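Local coordinates for metallo-beta-lactamase superfamily protein (Thermus thermophilus, PDB 2ZWR) that binds zinc at a two-metal centre of the metallo-beta-lactamase fold and is probably a hydrolase, at residues L168-T178 and T189-L200. Sequence-based numbering, arbitrary orientation.
Sequences LKRLLSLPPET and TLGLEARTNPFL
Gly191 and Leu190 each give a backbone N-H to the loop 172-178, and the two bonds illustrate how the first turn of a helix can be tied to a neighbouring loop in the metallo-beta-lactamase fold. Gly191 N meets Pro176 O at 2.7 Å, in the carbonyl plane on a lone pair but bent at the hydrogen (136°). Leu190 N reaches Thr178 O at 2.9 Å, with a nearly straight C=O...N angle of 165°. Thr189, the N-cap of helix 190-196, takes up the next amide: its OG1, set between backbone N and carbonyl carbon (chi1 67°), accepts from Leu192 N at 3.0 Å. The type I turn 175-178 that presents both carbonyls is itself braced, since Thr178 N and OG1 reach Pro175 O from the same face of its plane.

Buried Leu190 carries the packing. CD1 is pressed into the loop, 3.6 Å from Leu174 CB and 3.7 Å from Thr178 CB, whereas CD2 approaches Leu171, whose side chain crosses it at about a right angle. Leu146 of strand 146-147 also touches both leucines. Helix 190-196, which directly follows the edge strand 188-189, packs in this way against the end of helix 161-171 and the loop after it. Farther out, Leu172 and Leu200 meet tip to tip, CD2 to CD2 at 3.8 Å, while Leu172 CD1 rests 3.6 Å from Leu190 O.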
# COMPACT_ATOMS: atom_id res chain seq x y z
N LEU A 168 -0.68 14.75 4.42
CA LEU A 168 0.78 14.86 4.40
C LEU A 168 1.28 15.58 5.65
O LEU A 168 2.32 15.21 6.20
CB LEU A 168 1.26 15.56 3.13
CG LEU A 168 1.15 14.79 1.80
CD1 LEU A 168 1.30 15.76 0.62
CD2 LEU A 168 2.16 13.65 1.69
N LYS A 169 0.54 16.60 6.08
CA LYS A 169 0.82 17.31 7.33
C LYS A 169 0.80 16.35 8.51
O LYS A 169 1.69 16.39 9.36
CB LYS A 169 -0.18 18.45 7.53
CG LYS A 169 0.27 19.51 8.53
N ARG A 170 -0.21 15.49 8.55
CA ARG A 170 -0.31 14.42 9.56
C ARG A 170 0.89 13.47 9.52
O ARG A 170 1.47 13.15 10.56
CB ARG A 170 -1.60 13.63 9.36
CG ARG A 170 -2.74 14.04 10.25
CD ARG A 170 -3.05 12.92 11.24
NE ARG A 170 -4.02 11.99 10.66
CZ ARG A 170 -4.26 10.76 11.12
NH1 ARG A 170 -3.61 10.27 12.16
NH2 ARG A 170 -5.18 10.02 10.51
N LEU A 171 1.24 13.02 8.31
CA LEU A 171 2.35 12.09 8.12
C LEU A 171 3.68 12.70 8.57
O LEU A 171 4.45 12.07 9.28
CB LEU A 171 2.43 11.63 6.66
CG LEU A 171 3.44 10.51 6.32
CD1 LEU A 171 3.15 9.24 7.11
CD2 LEU A 171 3.48 10.23 4.80
N LEU A 172 3.93 13.94 8.17
CA LEU A 172 5.18 14.63 8.49
C LEU A 172 5.33 15.06 9.95
O LEU A 172 6.34 15.64 10.32
CB LEU A 172 5.38 15.83 7.55
CG LEU A 172 6.12 15.60 6.22
CD1 LEU A 172 7.57 15.14 6.44
CD2 LEU A 172 5.38 14.61 5.32
N SER A 173 4.32 14.76 10.77
CA SER A 173 4.39 15.01 12.21
C SER A 173 4.92 13.78 12.98
O SER A 173 5.22 13.87 14.18
CB SER A 173 3.03 15.47 12.75
OG SER A 173 2.20 14.36 13.07
N LEU A 174 5.03 12.64 12.30
CA LEU A 174 5.70 11.46 12.85
C LEU A 174 7.22 11.71 12.92
O LEU A 174 7.74 12.59 12.22
CB LEU A 174 5.38 10.21 12.01
CG LEU A 174 3.91 9.82 11.81
CD1 LEU A 174 3.80 8.61 10.87
CD2 LEU A 174 3.21 9.55 13.13
N PRO A 175 7.94 10.92 13.74
CA PRO A 175 9.38 11.13 13.91
C PRO A 175 10.13 11.25 12.58
O PRO A 175 9.86 10.50 11.64
CB PRO A 175 9.82 9.87 14.67
CG PRO A 175 8.64 9.55 15.49
CD PRO A 175 7.45 9.82 14.60
N PRO A 176 11.07 12.22 12.47
CA PRO A 176 11.84 12.44 11.23
C PRO A 176 12.66 11.23 10.78
O PRO A 176 12.88 11.06 9.58
CB PRO A 176 12.75 13.61 11.59
CG PRO A 176 12.84 13.59 13.09
CD PRO A 176 11.44 13.20 13.51
N GLU A 177 13.09 10.39 11.73
CA GLU A 177 13.85 9.17 11.41
C GLU A 177 13.02 8.05 10.78
O GLU A 177 13.57 7.06 10.32
CB GLU A 177 14.57 8.61 12.65
CG GLU A 177 13.65 8.11 13.76
CD GLU A 177 13.32 9.18 14.79
OE1 GLU A 177 13.32 10.38 14.45
OE2 GLU A 177 13.04 8.83 15.96
N THR A 178 11.69 8.22 10.80
CA THR A 178 10.78 7.23 10.23
C THR A 178 11.12 6.91 8.77
O THR A 178 11.14 7.81 7.92
CB THR A 178 9.31 7.70 10.34
OG1 THR A 178 9.02 7.98 11.72
CG2 THR A 178 8.33 6.67 9.81
N THR A 189 13.10 8.77 3.95
CA THR A 189 12.75 8.96 5.36
C THR A 189 11.90 10.21 5.45
O THR A 189 11.88 11.02 4.52
CB THR A 189 13.99 9.13 6.28
OG1 THR A 189 14.66 10.37 5.97
CG2 THR A 189 14.97 7.95 6.17
N LEU A 190 11.18 10.37 6.55
CA LEU A 190 10.39 11.58 6.72
C LEU A 190 11.29 12.81 6.82
O LEU A 190 10.94 13.87 6.31
CB LEU A 190 9.45 11.46 7.92
CG LEU A 190 8.25 10.52 7.76
CD1 LEU A 190 7.41 10.53 9.03
CD2 LEU A 190 7.38 10.87 6.55
N GLY A 191 12.45 12.66 7.46
CA GLY A 191 13.42 13.75 7.61
C GLY A 191 14.04 14.21 6.29
O GLY A 191 14.18 15.40 6.05
N LEU A 192 14.39 13.26 5.43
CA LEU A 192 14.92 13.60 4.11
C LEU A 192 13.89 14.40 3.29
O LEU A 192 14.23 15.40 2.67
CB LEU A 192 15.38 12.36 3.34
CG LEU A 192 15.74 12.52 1.85
CD1 LEU A 192 16.87 13.55 1.61
CD2 LEU A 192 16.11 11.19 1.22
N GLU A 193 12.65 13.94 3.28
CA GLU A 193 11.60 14.64 2.54
C GLU A 193 11.29 16.02 3.15
O GLU A 193 11.02 16.97 2.41
CB GLU A 193 10.33 13.79 2.40
CG GLU A 193 10.52 12.50 1.59
CD GLU A 193 11.23 12.73 0.26
OE1 GLU A 193 12.27 12.08 0.02
OE2 GLU A 193 10.76 13.58 -0.54
N ALA A 194 11.36 16.13 4.47
CA ALA A 194 11.23 17.44 5.12
C ALA A 194 12.25 18.45 4.59
O ALA A 194 11.96 19.64 4.49
CB ALA A 194 11.35 17.31 6.65
N ARG A 195 13.43 17.96 4.22
CA ARG A 195 14.51 18.80 3.71
C ARG A 195 14.50 19.03 2.20
O ARG A 195 15.00 20.06 1.73
CB ARG A 195 15.88 18.23 4.13
CG ARG A 195 16.26 18.48 5.61
CD ARG A 195 16.58 19.96 5.92
NE ARG A 195 17.41 20.12 7.12
CZ ARG A 195 17.05 20.74 8.25
NH1 ARG A 195 15.85 21.28 8.36
NH2 ARG A 195 17.90 20.81 9.27
N THR A 196 13.93 18.10 1.43
CA THR A 196 14.11 18.11 -0.03
C THR A 196 12.85 18.10 -0.89
O THR A 196 12.92 18.46 -2.07
CB THR A 196 14.92 16.90 -0.50
OG1 THR A 196 14.24 15.70 -0.09
CG2 THR A 196 16.33 16.93 0.05
N ASN A 197 11.72 17.66 -0.35
CA ASN A 197 10.51 17.52 -1.15
C ASN A 197 9.90 18.87 -1.57
O ASN A 197 9.52 19.68 -0.70
CB ASN A 197 9.47 16.66 -0.42
CG ASN A 197 8.43 16.06 -1.37
OD1 ASN A 197 7.73 16.77 -2.08
ND2 ASN A 197 8.33 14.74 -1.35
N PRO A 198 9.78 19.11 -2.89
CA PRO A 198 9.24 20.37 -3.41
C PRO A 198 7.77 20.62 -3.06
O PRO A 198 7.31 21.77 -3.14
CB PRO A 198 9.42 20.24 -4.92
CG PRO A 198 9.46 18.78 -5.17
CD PRO A 198 10.15 18.19 -3.99
N PHE A 199 7.04 19.57 -2.67
CA PHE A 199 5.63 19.69 -2.27
C PHE A 199 5.48 19.93 -0.76
O PHE A 199 4.36 20.08 -0.26
CB PHE A 199 4.84 18.43 -2.66
CG PHE A 199 4.72 18.19 -4.14
CD1 PHE A 199 3.59 18.64 -4.84
CD2 PHE A 199 5.70 17.48 -4.83
CE1 PHE A 199 3.46 18.40 -6.21
CE2 PHE A 199 5.59 17.24 -6.19
CZ PHE A 199 4.46 17.69 -6.89
N LEU A 200 6.60 19.96 -0.05
CA LEU A 200 6.59 20.13 1.40
C LEU A 200 7.27 21.43 1.83
O LEU A 200 8.01 22.05 1.06
CB LEU A 200 7.27 18.93 2.07
CG LEU A 200 6.48 17.71 2.54
CD1 LEU A 200 5.31 17.29 1.63
CD2 LEU A 200 7.44 16.54 2.74